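Local coordinates for protein phosphoserine phosphatase (Homo sapiens, PDB 6HYY) that catalyses the magnesium-dependent hydrolysis of phosphoserine to serine and inorganic phosphate, as a phosphatase of the haloacid dehalogenase-like family, at residues Arg4-Ser9 with Ala188-Gly193; Asp28-Ile33 with Ile65-Glu70; Glu89-Leu94 with Leu119-Thr124; Asn98-Leu103 with Phe165-Ile170. One frame throughout, in Å; residues are numbered along the deposited sequence.

Interaction 1 of 4, residues Arg4-Ser9 with Ala188-Gly193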
loop_
_atom_site.group_PDB
_atom_site.type_symbol
_atom_site.label_atom_id
_atom_site.label_comp_id
_atom_site.label_asym_id
_atom_site.label_seq_id
_atom_site.Cartn_x
_atom_site.Cartn_y
_atom_site.Cartn_z
ATOM N N ARG A 4 4.342 20.507 -6.583
ATOM C CA ARG A 4 5.695 20.039 -6.859
ATOM C C ARG A 4 6.689 20.575 -5.844
ATOM O O ARG A 4 7.628 19.870 -5.463
ATOM C CB ARG A 4 6.108 20.437 -8.267
ATOM C CG ARG A 4 5.333 19.700 -9.309
ATOM C CD ARG A 4 4.825 20.640 -10.358
ATOM N NE ARG A 4 4.359 19.889 -11.515
ATOM C CZ ARG A 4 3.169 20.056 -12.076
ATOM N NH1 ARG A 4 2.327 20.963 -11.597
ATOM N NH2 ARG A 4 2.827 19.320 -13.128
ATOM N N LYS A 5 6.506 21.821 -5.401
ATOM C CA LYS A 5 7.347 22.358 -4.335
ATOM C C LYS A 5 7.251 21.495 -3.084
ATOM O O LYS A 5 8.271 21.135 -2.482
ATOM C CB LYS A 5 6.943 23.798 -4.028
ATOM C CG LYS A 5 7.208 24.778 -5.158
ATOM C CD LYS A 5 6.823 26.203 -4.766
ATOM C CE LYS A 5 7.623 26.708 -3.569
ATOM N NZ LYS A 5 7.008 26.392 -2.241
ATOM N N LEU A 6 6.026 21.152 -2.680
ATOM C CA LEU A 6 5.843 20.240 -1.555
ATOM C C LEU A 6 6.524 18.904 -1.817
ATOM O O LEU A 6 7.290 18.405 -0.984
ATOM C CB LEU A 6 4.351 20.031 -1.286
ATOM C CG LEU A 6 4.043 18.788 -0.440
ATOM C CD1 LEU A 6 4.472 19.010 1.003
ATOM C CD2 LEU A 6 2.578 18.396 -0.537
ATOM N N PHE A 7 6.254 18.310 -2.981
ATOM C CA PHE A 7 6.779 16.984 -3.286
ATOM C C PHE A 7 8.303 16.969 -3.237
ATOM O O PHE A 7 8.905 16.022 -2.715
ATOM C CB PHE A 7 6.260 16.534 -4.655
ATOM C CG PHE A 7 6.439 15.063 -4.926
ATOM C CD1 PHE A 7 5.752 14.117 -4.179
ATOM C CD2 PHE A 7 7.278 14.627 -5.938
ATOM C CE1 PHE A 7 5.909 12.770 -4.425
ATOM C CE2 PHE A 7 7.443 13.275 -6.193
ATOM C CZ PHE A 7 6.752 12.343 -5.433
ATOM N N TYR A 8 8.940 18.040 -3.713
ATOM C CA TYR A 8 10.397 18.101 -3.777
ATOM C C TYR A 8 11.048 18.440 -2.448
ATOM O O TYR A 8 12.273 18.331 -2.337
ATOM C CB TYR A 8 10.833 19.102 -4.851
ATOM C CG TYR A 8 10.655 18.478 -6.200
ATOM C CD1 TYR A 8 11.719 18.295 -7.068
ATOM C CD2 TYR A 8 9.414 17.988 -6.569
ATOM C CE1 TYR A 8 11.520 17.680 -8.284
ATOM C CE2 TYR A 8 9.207 17.392 -7.742
ATOM C CZ TYR A 8 10.246 17.234 -8.599
ATOM O OH TYR A 8 9.948 16.607 -9.764
ATOM N N SER A 9 10.273 18.831 -1.443
ATOM C CA SER A 9 10.811 19.064 -0.111
ATOM C C SER A 9 10.861 17.799 0.741
ATOM O O SER A 9 11.414 17.834 1.845
ATOM C CB SER A 9 9.977 20.126 0.609
ATOM O OG SER A 9 8.692 19.627 0.933
ATOM N N ALA A 188 2.738 15.391 5.303
ATOM C CA ALA A 188 1.787 15.807 4.286
ATOM C C ALA A 188 1.163 14.552 3.700
ATOM O O ALA A 188 1.689 13.447 3.848
ATOM C CB ALA A 188 2.446 16.639 3.182
ATOM N N PHE A 189 0.022 14.745 3.050
ATOM C CA PHE A 189 -0.689 13.669 2.382
ATOM C C PHE A 189 -1.056 14.111 0.973
ATOM O O PHE A 189 -1.539 15.233 0.764
ATOM C CB PHE A 189 -1.944 13.267 3.172
ATOM C CG PHE A 189 -2.881 12.368 2.400
ATOM C CD1 PHE A 189 -2.557 11.035 2.153
ATOM C CD2 PHE A 189 -4.077 12.865 1.913
ATOM C CE1 PHE A 189 -3.417 10.211 1.420
ATOM C CE2 PHE A 189 -4.946 12.044 1.186
ATOM C CZ PHE A 189 -4.621 10.722 0.969
ATOM N N ILE A 190 -0.834 13.226 -0.000
ATOM C CA ILE A 190 -1.326 13.423 -1.357
ATOM C C ILE A 190 -2.275 12.278 -1.682
ATOM O O ILE A 190 -1.866 11.113 -1.710
ATOM C CB ILE A 190 -0.188 13.485 -2.383
ATOM C CG1 ILE A 190 0.819 14.577 -1.995
ATOM C CG2 ILE A 190 -0.783 13.749 -3.760
ATOM C CD1 ILE A 190 2.076 14.598 -2.866
ATOM N N GLY A 191 -3.540 12.611 -1.949
ATOM C CA GLY A 191 -4.494 11.598 -2.366
ATOM C C GLY A 191 -4.322 11.232 -3.825
ATOM O O GLY A 191 -3.873 12.037 -4.642
ATOM N N PHE A 192 -4.646 9.981 -4.141
ATOM C CA PHE A 192 -4.438 9.453 -5.489
ATOM C C PHE A 192 -5.703 8.803 -6.026
ATOM O O PHE A 192 -6.195 7.828 -5.450
ATOM C CB PHE A 192 -3.290 8.440 -5.505
ATOM C CG PHE A 192 -3.025 7.899 -6.875
ATOM C CD1 PHE A 192 -2.406 8.696 -7.834
ATOM C CD2 PHE A 192 -3.407 6.620 -7.210
ATOM C CE1 PHE A 192 -2.179 8.233 -9.098
ATOM C CE2 PHE A 192 -3.185 6.139 -8.508
ATOM C CZ PHE A 192 -2.568 6.945 -9.439
ATOM N N GLY A 193 -6.161 9.280 -7.182
ATOM C CA GLY A 193 -7.397 8.773 -7.755
ATOM C C GLY A 193 -7.246 8.182 -9.146
ATOM O O GLY A 193 -8.223 8.084 -9.896
#
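The Phe7 ring meets Ile190 obliquely, its CD1 lying 3.9 Å from the CD1 methyl of Ile190, while Tyr8 CE2, less surely placed, lies at the edge of the same ring. Phe189, whose CB is directed away from the helix, has Gly191 N over one face of its ring, toward the rim. Phe7 and Ile190 cross at about a right angle. With CG anti to the backbone N (chi1 -165°), Phe7 brings its end closer to the strand than its CB direction alone would. Beside it, Leu6, its CB directed toward the strand, spreads both methyls over the CB of Ala188: CD1 is 3.8 Å and CD2 4.1 Å from that Ala188 CB. Across the interface the contact is wholly apolar. Within residues 4-9, Leu6 O accepts from both Ser9 N and Ser9 OG, the latter 2.7 Å from that oxygen. The axes of helix segment 4-8 and strand 188-192 approach to 10.4 Å, with a signed crossing angle of -123°. Leu6 also reaches Ile171 and Trp207 on the flanking strands, and the N-terminal helix thus packs on one face of the central sheet of the Rossmann-like haloacid dehalogenase core, beside Leu90 and Leu94 of helix 87-96.

Interaction 2 of 4, residues Asp28-Ile33 with Ile65-Glu70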
loop_
_atom_site.group_PDB
_atom_site.type_symbol
_atom_site.label_atom_id
_atom_site.label_comp_id
_atom_site.label_asym_id
_atom_site.label_seq_id
_atom_site.Cartn_x
_atom_site.Cartn_y
_atom_site.Cartn_z
ATOM N N ASP A 28 -8.010 -9.185 -2.636
ATOM C CA ASP A 28 -9.069 -9.573 -3.567
ATOM C C ASP A 28 -8.517 -10.440 -4.691
ATOM O O ASP A 28 -9.173 -11.394 -5.133
ATOM C CB ASP A 28 -9.746 -8.327 -4.144
ATOM C CG ASP A 28 -10.435 -7.485 -3.079
ATOM O OD1 ASP A 28 -10.661 -8.002 -1.958
ATOM O OD2 ASP A 28 -10.756 -6.308 -3.360
ATOM N N GLU A 29 -7.321 -10.113 -5.182
ATOM C CA GLU A 29 -6.716 -10.923 -6.236
ATOM C C GLU A 29 -6.344 -12.306 -5.721
ATOM O O GLU A 29 -6.454 -13.301 -6.451
ATOM C CB GLU A 29 -5.494 -10.204 -6.799
ATOM C CG GLU A 29 -5.863 -8.888 -7.450
ATOM C CD GLU A 29 -6.755 -9.096 -8.656
ATOM O OE1 GLU A 29 -7.911 -8.615 -8.659
ATOM O OE2 GLU A 29 -6.295 -9.771 -9.599
ATOM N N LEU A 30 -5.887 -12.385 -4.470
ATOM C CA LEU A 30 -5.633 -13.682 -3.860
ATOM C C LEU A 30 -6.924 -14.477 -3.735
ATOM O O LEU A 30 -6.951 -15.684 -4.007
ATOM C CB LEU A 30 -4.973 -13.488 -2.492
ATOM C CG LEU A 30 -4.464 -14.729 -1.769
ATOM C CD1 LEU A 30 -3.548 -15.520 -2.678
ATOM C CD2 LEU A 30 -3.746 -14.303 -0.485
ATOM N N ALA A 31 -8.010 -13.813 -3.337
ATOM C CA ALA A 31 -9.302 -14.478 -3.253
ATOM C C ALA A 31 -9.754 -14.981 -4.615
ATOM O O ALA A 31 -10.405 -16.027 -4.703
ATOM C CB ALA A 31 -10.341 -13.529 -2.661
ATOM N N LYS A 32 -9.428 -14.246 -5.681
ATOM C CA LYS A 32 -9.736 -14.706 -7.034
ATOM C C LYS A 32 -9.008 -16.008 -7.340
ATOM O O LYS A 32 -9.622 -16.992 -7.769
ATOM C CB LYS A 32 -9.349 -13.630 -8.052
ATOM C CG LYS A 32 -10.384 -12.531 -8.255
ATOM C CD LYS A 32 -9.958 -11.584 -9.379
ATOM C CE LYS A 32 -11.037 -10.557 -9.703
ATOM N NZ LYS A 32 -11.426 -9.721 -8.535
ATOM N N ILE A 33 -7.688 -16.022 -7.132
ATOM C CA ILE A 33 -6.874 -17.222 -7.323
ATOM C C ILE A 33 -7.428 -18.396 -6.532
ATOM O O ILE A 33 -7.377 -19.547 -6.989
ATOM C CB ILE A 33 -5.408 -16.912 -6.942
ATOM C CG1 ILE A 33 -4.689 -16.227 -8.105
ATOM C CG2 ILE A 33 -4.666 -18.173 -6.489
ATOM C CD1 ILE A 33 -4.231 -17.186 -9.195
ATOM N N ILE A 65 -10.510 -17.449 2.523
ATOM C CA ILE A 65 -9.550 -17.710 1.458
ATOM C C ILE A 65 -8.734 -18.964 1.752
ATOM O O ILE A 65 -8.544 -19.811 0.872
ATOM C CB ILE A 65 -8.642 -16.483 1.253
ATOM C CG1 ILE A 65 -9.468 -15.274 0.802
ATOM C CG2 ILE A 65 -7.538 -16.786 0.264
ATOM C CD1 ILE A 65 -8.735 -13.936 0.948
ATOM N N GLN A 66 -8.214 -19.079 2.973
ATOM C CA GLN A 66 -7.317 -20.163 3.362
ATOM C C GLN A 66 -6.192 -20.359 2.346
ATOM O O GLN A 66 -6.025 -21.458 1.798
ATOM C CB GLN A 66 -8.091 -21.458 3.562
ATOM C CG GLN A 66 -9.255 -21.335 4.517
ATOM C CD GLN A 66 -8.973 -21.970 5.859
ATOM O OE1 GLN A 66 -8.453 -23.086 5.934
ATOM N NE2 GLN A 66 -9.325 -21.269 6.930
ATOM N N PRO A 67 -5.396 -19.328 2.073
ATOM C CA PRO A 67 -4.444 -19.408 0.963
ATOM C C PRO A 67 -3.273 -20.317 1.297
ATOM O O PRO A 67 -2.617 -20.162 2.331
ATOM C CB PRO A 67 -3.990 -17.956 0.785
ATOM C CG PRO A 67 -4.091 -17.391 2.163
ATOM C CD PRO A 67 -5.292 -18.046 2.796
ATOM N N SER A 68 -3.001 -21.257 0.405
ATOM C CA SER A 68 -1.818 -22.077 0.573
ATOM C C SER A 68 -0.598 -21.343 0.028
ATOM O O SER A 68 -0.709 -20.397 -0.755
ATOM C CB SER A 68 -1.994 -23.427 -0.131
ATOM O OG SER A 68 -1.790 -23.303 -1.525
ATOM N N ARG A 69 0.584 -21.781 0.463
ATOM C CA ARG A 69 1.801 -21.162 -0.042
ATOM C C ARG A 69 1.900 -21.311 -1.556
ATOM O O ARG A 69 2.304 -20.374 -2.255
ATOM C CB ARG A 69 3.037 -21.749 0.642
ATOM C CG ARG A 69 4.311 -21.015 0.254
ATOM C CD ARG A 69 5.544 -21.510 0.992
ATOM N NE ARG A 69 6.702 -20.697 0.628
ATOM C CZ ARG A 69 7.440 -20.890 -0.461
ATOM N NH1 ARG A 69 7.151 -21.881 -1.295
ATOM N NH2 ARG A 69 8.467 -20.091 -0.720
ATOM N N GLU A 70 1.514 -22.479 -2.082
ATOM C CA GLU A 70 1.517 -22.686 -3.528
ATOM C C GLU A 70 0.551 -21.745 -4.239
ATOM O O GLU A 70 0.840 -21.284 -5.345
ATOM C CB GLU A 70 1.178 -24.146 -3.846
ATOM C CG GLU A 70 0.926 -24.438 -5.317
ATOM C CD GLU A 70 1.166 -25.897 -5.677
ATOM O OE1 GLU A 70 1.341 -26.725 -4.753
ATOM O OE2 GLU A 70 1.188 -26.214 -6.885
#
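Ala31 and Ile65 bring their backbones to 5.7 Å between the CA of Ala31 and the CA of Ile65, so the last turn of helix 26-33 comes nearest at Ala31, the backbones being farther apart at Leu30 and Pro67. Ala31 suits the closer point: its single methyl, CB, lies 4.0 Å from Ile65 CD1 and equally near CG1, alongside the longer branch of the isoleucine. That branch is set anti to the carbonyl carbon and extended beyond it (chi2 164°), which carries CD1 along the small alanine. The other branch, Ile65 CG2, turns to the leucine and comes 4.2 Å from Leu30 CG. Leu30 spans the longer backbone separation. Its CD2 methyl rests 3.9 Å from Pro67 CB and also touches CG of that ring, the leucine side chain and the proline crossing at about a right angle. All four residues are buried, and Val72 and Leu75 of helix 69-78 pack on Leu30 as well, while Val40 of helix 37-46 touches Ala31. Gln66, with positive phi, is the first residue to leave helix 54-65; Pro67 follows, and Ser68 is the N-cap of helix 69-78. Helix 26-33 thus packs on the linker between two others, among the helices between residues 26 and 78 inserted after strand 12-16, consistent with the helical cap of haloacid dehalogenase-like phosphatases.

Interaction 3 of 4, residues Glu89-Leu94 with Leu119-Thr124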
loop_
_atom_site.group_PDB
_atom_site.type_symbol
_atom_site.label_atom_id
_atom_site.label_comp_id
_atom_site.label_asym_id
_atom_site.label_seq_id
_atom_site.Cartn_x
_atom_site.Cartn_y
_atom_site.Cartn_z
ATOM N N GLU A 89 8.287 5.266 -13.226
ATOM C CA GLU A 89 9.030 6.487 -13.508
ATOM C C GLU A 89 9.112 7.374 -12.270
ATOM O O GLU A 89 10.166 7.948 -11.983
ATOM C CB GLU A 89 8.386 7.241 -14.677
ATOM C CG GLU A 89 9.244 8.397 -15.148
ATOM C CD GLU A 89 8.664 9.122 -16.346
ATOM O OE1 GLU A 89 7.616 8.686 -16.866
ATOM O OE2 GLU A 89 9.266 10.131 -16.758
ATOM N N LEU A 90 8.007 7.492 -11.529
ATOM C CA LEU A 90 7.985 8.333 -10.331
ATOM C C LEU A 90 8.947 7.814 -9.270
ATOM O O LEU A 90 9.729 8.592 -8.705
ATOM C CB LEU A 90 6.566 8.425 -9.771
ATOM C CG LEU A 90 6.430 9.268 -8.496
ATOM C CD1 LEU A 90 6.860 10.706 -8.749
ATOM C CD2 LEU A 90 4.999 9.232 -8.010
ATOM N N VAL A 91 8.896 6.511 -8.967
ATOM C CA VAL A 91 9.837 5.978 -7.971
ATOM C C VAL A 91 11.267 6.158 -8.454
ATOM O O VAL A 91 12.163 6.495 -7.670
ATOM C CB VAL A 91 9.537 4.505 -7.642
ATOM C CG1 VAL A 91 10.646 3.929 -6.759
ATOM C CG2 VAL A 91 8.197 4.364 -6.918
ATOM N N SER A 92 11.505 5.962 -9.751
ATOM C CA SER A 92 12.842 6.159 -10.303
ATOM C C SER A 92 13.332 7.581 -10.070
ATOM O O SER A 92 14.477 7.785 -9.642
ATOM C CB SER A 92 12.831 5.831 -11.796
ATOM O OG SER A 92 12.657 4.446 -11.996
ATOM N N ARG A 93 12.487 8.584 -10.352
ATOM C CA ARG A 93 12.902 9.969 -10.138
ATOM C C ARG A 93 13.128 10.267 -8.663
ATOM O O ARG A 93 14.067 10.997 -8.318
ATOM C CB ARG A 93 11.872 10.949 -10.703
ATOM C CG ARG A 93 11.701 10.844 -12.225
ATOM C CD ARG A 93 12.931 11.319 -13.013
ATOM N NE ARG A 93 13.977 10.294 -13.176
ATOM C CZ ARG A 93 13.862 9.139 -13.843
ATOM N NH1 ARG A 93 12.740 8.784 -14.444
ATOM N NH2 ARG A 93 14.897 8.313 -13.887
ATOM N N LEU A 94 12.295 9.708 -7.783
ATOM C CA LEU A 94 12.503 9.934 -6.352
ATOM C C LEU A 94 13.831 9.342 -5.896
ATOM O O LEU A 94 14.603 9.982 -5.159
ATOM C CB LEU A 94 11.345 9.326 -5.559
ATOM C CG LEU A 94 10.015 10.068 -5.622
ATOM C CD1 LEU A 94 8.905 9.218 -5.035
ATOM C CD2 LEU A 94 10.145 11.378 -4.844
ATOM N N LEU A 119 10.208 -2.238 -8.463
ATOM C CA LEU A 119 10.441 -0.799 -8.339
ATOM C C LEU A 119 11.787 -0.469 -7.703
ATOM O O LEU A 119 12.015 0.692 -7.316
ATOM C CB LEU A 119 9.330 -0.153 -7.498
ATOM C CG LEU A 119 7.921 -0.297 -8.075
ATOM C CD1 LEU A 119 6.873 -0.038 -6.981
ATOM C CD2 LEU A 119 7.721 0.665 -9.232
ATOM N N ASN A 120 12.658 -1.465 -7.542
ATOM C CA ASN A 120 13.966 -1.290 -6.900
ATOM C C ASN A 120 13.855 -0.742 -5.487
ATOM O O ASN A 120 14.758 -0.042 -5.014
ATOM C CB ASN A 120 14.864 -0.395 -7.731
ATOM C CG ASN A 120 14.985 -0.895 -9.113
ATOM O OD1 ASN A 120 14.344 -0.387 -10.023
ATOM N ND2 ASN A 120 15.773 -1.947 -9.278
ATOM N N ILE A 121 12.766 -1.076 -4.811
ATOM C CA ILE A 121 12.565 -0.718 -3.412
ATOM C C ILE A 121 13.027 -1.898 -2.565
ATOM O O ILE A 121 12.485 -3.008 -2.721
ATOM C CB ILE A 121 11.095 -0.382 -3.141
ATOM C CG1 ILE A 121 10.680 0.862 -3.941
ATOM C CG2 ILE A 121 10.848 -0.181 -1.625
ATOM C CD1 ILE A 121 9.164 1.128 -3.920
ATOM N N PRO A 122 13.994 -1.714 -1.674
ATOM C CA PRO A 122 14.488 -2.842 -0.882
ATOM C C PRO A 122 13.422 -3.384 0.051
ATOM O O PRO A 122 12.534 -2.663 0.517
ATOM C CB PRO A 122 15.659 -2.236 -0.092
ATOM C CG PRO A 122 15.420 -0.783 -0.101
ATOM C CD PRO A 122 14.713 -0.463 -1.391
ATOM N N ALA A 123 13.527 -4.684 0.337
ATOM C CA ALA A 123 12.582 -5.325 1.241
ATOM C C ALA A 123 12.569 -4.691 2.628
ATOM O O ALA A 123 11.543 -4.773 3.314
ATOM C CB ALA A 123 12.891 -6.819 1.351
ATOM N N THR A 124 13.671 -4.051 3.046
ATOM C CA THR A 124 13.697 -3.305 4.304
ATOM C C THR A 124 12.691 -2.170 4.329
ATOM O O THR A 124 12.315 -1.714 5.413
ATOM C CB THR A 124 15.085 -2.699 4.568
ATOM O OG1 THR A 124 15.456 -1.834 3.481
ATOM C CG2 THR A 124 16.126 -3.785 4.726
HETATM O O HOH W 1 13.375 2.568 -9.273
#
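Val91 points its CB from helix 87-96 toward the loop 119-124, and from there the side chain divides into two methyls, of which CG1 carries the contact. Placed anti to the backbone N (chi1 172°), CG1 approaches three groups of the loop. Nearest is the backbone oxygen of Leu119, 3.6 Å from Val91 CG1. Ile121 CG1 comes second, 4.2 Å from Val91 CG1, the two side chains crossing at about a right angle. The CB of Leu119 is last, at 4.4 Å from the same CG1 of Val91. In the Rossmann-like core of haloacid dehalogenase-like hydrolases, the helix leading into strand 100-105 here packs on the loop that joins helix 109-116 to strand 126-133 within a beta-alpha-beta unit. Ile121 also leans on Val101 and Leu103 of strand 100-105 and on Ala116 of helix 109-116. At the polar margin a water lies between the two parts, 3.0 Å from Leu119 O and, in a weaker contact, 3.4 Å from Ser92 OG. Asn120, next in the chain, offers its backbone oxygen to Gln95 NE2, a further tie between loop and helix.

Interaction 4 of 4, residues Asn98-Leu103 with Phe165-Ile170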
loop_
_atom_site.group_PDB
_atom_site.type_symbol
_atom_site.label_atom_id
_atom_site.label_comp_id
_atom_site.label_asym_id
_atom_site.label_seq_id
_atom_site.Cartn_x
_atom_site.Cartn_y
_atom_site.Cartn_z
ATOM N N ASN A 98 17.596 10.676 -4.179
ATOM C CA ASN A 98 17.874 10.086 -2.869
ATOM C C ASN A 98 16.718 10.233 -1.888
ATOM O O ASN A 98 16.926 10.175 -0.676
ATOM C CB ASN A 98 19.155 10.671 -2.240
ATOM C CG ASN A 98 19.704 9.797 -1.137
ATOM O OD1 ASN A 98 19.771 8.570 -1.257
ATOM N ND2 ASN A 98 20.094 10.428 -0.042
ATOM N N VAL A 99 15.485 10.422 -2.367
ATOM C CA VAL A 99 14.332 10.333 -1.476
ATOM C C VAL A 99 14.122 8.871 -1.105
ATOM O O VAL A 99 14.173 7.989 -1.973
ATOM C CB VAL A 99 13.090 10.914 -2.171
ATOM C CG1 VAL A 99 11.846 10.728 -1.288
ATOM C CG2 VAL A 99 13.285 12.376 -2.495
ATOM N N GLN A 100 13.944 8.592 0.195
ATOM C CA GLN A 100 13.711 7.224 0.658
ATOM C C GLN A 100 12.260 6.841 0.393
ATOM O O GLN A 100 11.345 7.555 0.811
ATOM C CB GLN A 100 14.050 7.107 2.145
ATOM C CG GLN A 100 15.532 7.473 2.409
ATOM C CD GLN A 100 16.492 6.604 1.618
ATOM O OE1 GLN A 100 16.644 5.425 1.916
ATOM N NE2 GLN A 100 17.127 7.176 0.583
ATOM N N VAL A 101 12.040 5.752 -0.345
ATOM C CA VAL A 101 10.697 5.363 -0.768
ATOM C C VAL A 101 10.290 4.085 -0.053
ATOM O O VAL A 101 11.052 3.110 -0.015
ATOM C CB VAL A 101 10.642 5.202 -2.293
ATOM C CG1 VAL A 101 9.235 4.750 -2.736
ATOM C CG2 VAL A 101 11.032 6.522 -2.978
ATOM N N PHE A 102 9.067 4.074 0.492
ATOM C CA PHE A 102 8.567 2.956 1.277
ATOM C C PHE A 102 7.228 2.528 0.714
ATOM O O PHE A 102 6.513 3.337 0.130
ATOM C CB PHE A 102 8.386 3.310 2.776
ATOM C CG PHE A 102 9.666 3.720 3.449
ATOM C CD1 PHE A 102 10.096 5.029 3.388
ATOM C CD2 PHE A 102 10.426 2.791 4.135
ATOM C CE1 PHE A 102 11.302 5.413 3.995
ATOM C CE2 PHE A 102 11.649 3.154 4.720
ATOM C CZ PHE A 102 12.065 4.471 4.664
ATOM N N LEU A 103 6.909 1.248 0.898
ATOM C CA LEU A 103 5.598 0.710 0.582
ATOM C C LEU A 103 4.934 0.263 1.873
ATOM O O LEU A 103 5.551 -0.446 2.677
ATOM C CB LEU A 103 5.708 -0.468 -0.391
ATOM C CG LEU A 103 6.354 -0.223 -1.757
ATOM C CD1 LEU A 103 6.216 -1.494 -2.619
ATOM C CD2 LEU A 103 5.721 0.969 -2.454
ATOM N N PHE A 165 14.796 6.821 11.656
ATOM C CA PHE A 165 15.629 7.543 10.695
ATOM C C PHE A 165 15.575 9.053 10.846
ATOM O O PHE A 165 16.362 9.750 10.196
ATOM C CB PHE A 165 15.206 7.187 9.254
ATOM C CG PHE A 165 15.342 5.735 8.923
ATOM C CD1 PHE A 165 16.587 5.173 8.712
ATOM C CD2 PHE A 165 14.212 4.937 8.788
ATOM C CE1 PHE A 165 16.721 3.824 8.394
ATOM C CE2 PHE A 165 14.332 3.579 8.470
ATOM C CZ PHE A 165 15.584 3.026 8.268
ATOM N N HIS A 166 14.643 9.571 11.644
ATOM C CA HIS A 166 14.499 11.005 11.908
ATOM C C HIS A 166 14.283 11.806 10.623
ATOM O O HIS A 166 14.870 12.862 10.424
ATOM C CB HIS A 166 15.712 11.566 12.672
ATOM C CG HIS A 166 15.886 11.040 14.066
ATOM N ND1 HIS A 166 14.983 10.208 14.687
ATOM C CD2 HIS A 166 16.874 11.259 14.968
ATOM C CE1 HIS A 166 15.402 9.930 15.909
ATOM N NE2 HIS A 166 16.549 10.556 16.104
ATOM N N PHE A 167 13.448 11.304 9.708
ATOM C CA PHE A 167 13.227 12.054 8.479
ATOM C C PHE A 167 12.644 13.439 8.767
ATOM O O PHE A 167 11.788 13.589 9.640
ATOM C CB PHE A 167 12.264 11.298 7.556
ATOM C CG PHE A 167 12.807 10.010 6.992
ATOM C CD1 PHE A 167 13.900 9.997 6.146
ATOM C CD2 PHE A 167 12.162 8.803 7.276
ATOM C CE1 PHE A 167 14.371 8.796 5.603
ATOM C CE2 PHE A 167 12.633 7.605 6.748
ATOM C CZ PHE A 167 13.747 7.609 5.917
ATOM N N LYS A 168 13.072 14.436 7.972
ATOM C CA LYS A 168 12.559 15.804 8.110
ATOM C C LYS A 168 11.133 15.947 7.603
ATOM O O LYS A 168 10.320 16.649 8.213
ATOM C CB LYS A 168 13.460 16.806 7.392
ATOM C CG LYS A 168 14.879 16.504 7.627
ATOM C CD LYS A 168 15.102 17.097 8.995
ATOM C CE LYS A 168 16.521 16.881 9.388
ATOM N NZ LYS A 168 17.359 17.622 8.497
ATOM N N LYS A 169 10.807 15.295 6.497
ATOM C CA LYS A 169 9.535 15.562 5.840
ATOM C C LYS A 169 9.105 14.279 5.135
ATOM O O LYS A 169 9.639 13.951 4.073
ATOM C CB LYS A 169 9.659 16.719 4.863
ATOM C CG LYS A 169 8.337 17.075 4.189
ATOM C CD LYS A 169 8.276 18.550 3.842
ATOM C CE LYS A 169 6.841 19.048 3.774
ATOM N NZ LYS A 169 6.795 20.482 3.342
ATOM N N ILE A 170 8.147 13.573 5.732
ATOM C CA ILE A 170 7.591 12.340 5.178
ATOM C C ILE A 170 6.229 12.642 4.564
ATOM O O ILE A 170 5.338 13.183 5.230
ATOM C CB ILE A 170 7.455 11.252 6.253
ATOM C CG1 ILE A 170 8.776 10.978 6.936
ATOM C CG2 ILE A 170 6.945 9.944 5.645
ATOM C CD1 ILE A 170 8.615 10.006 8.100
#
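Phe167, standing in a loop, is gripped by two unlike side chains of one strand: the aliphatic stem of Gln100 and the ring of Phe102. Both direct their CB toward it. The CG of Gln100 comes 3.6 Å from Phe167 CE1, and its CB lies beside CE1 and CZ. Gln100 is bent at chi2 (-58°), which turns its amide back along its own chain. There NE2 donates to Asn98 O at 3.3 Å in a nearly straight bond (163° at the hydrogen), although it stands above the carbonyl plane. Phe102 and Phe167 come from opposite directions, and their rings meet obliquely, with centroids 5.8 Å apart and CE1 of Phe102 3.8 Å from CE2 of Phe167. One face of the Phe167 ring receives Phe165 CB. A serine in place of Phe167 would probably leave the Phe102 ring and the Gln100 stem without their shared aromatic partner and open a gap between loop and strand. Phe167 also touches Asp11 and Ala12. The contact packs the loop between helix 153-165 and strand 170-174 against the parallel strands 100-105 and 12-16 of the mixed central sheet, in the Rossmann-like fold of the haloacid dehalogenase family.

Interactions 1, 3 and 4 form a connected group, while interaction 2 stands apart, its centre 34 Å from that of interaction 1 and 32 Å from that of interaction 4. Phe7 CE2 lies 3.6 Å from Leu94 CD2, joining interactions 1 and 3. Interactions 3 and 4 meet through Leu94 O and Val99 N, a probable hydrogen bond at 3.0 Å. Lys169 NZ, hydrogen-bonded to Ser9 OG, ties interaction 4 to interaction 1. None of three side chains nearer the active site touches the ligands: Leu30 is about 11 Å and Phe102 about 12 Å from the bound serine, and Ile190 about 13 Å from the magnesium ion.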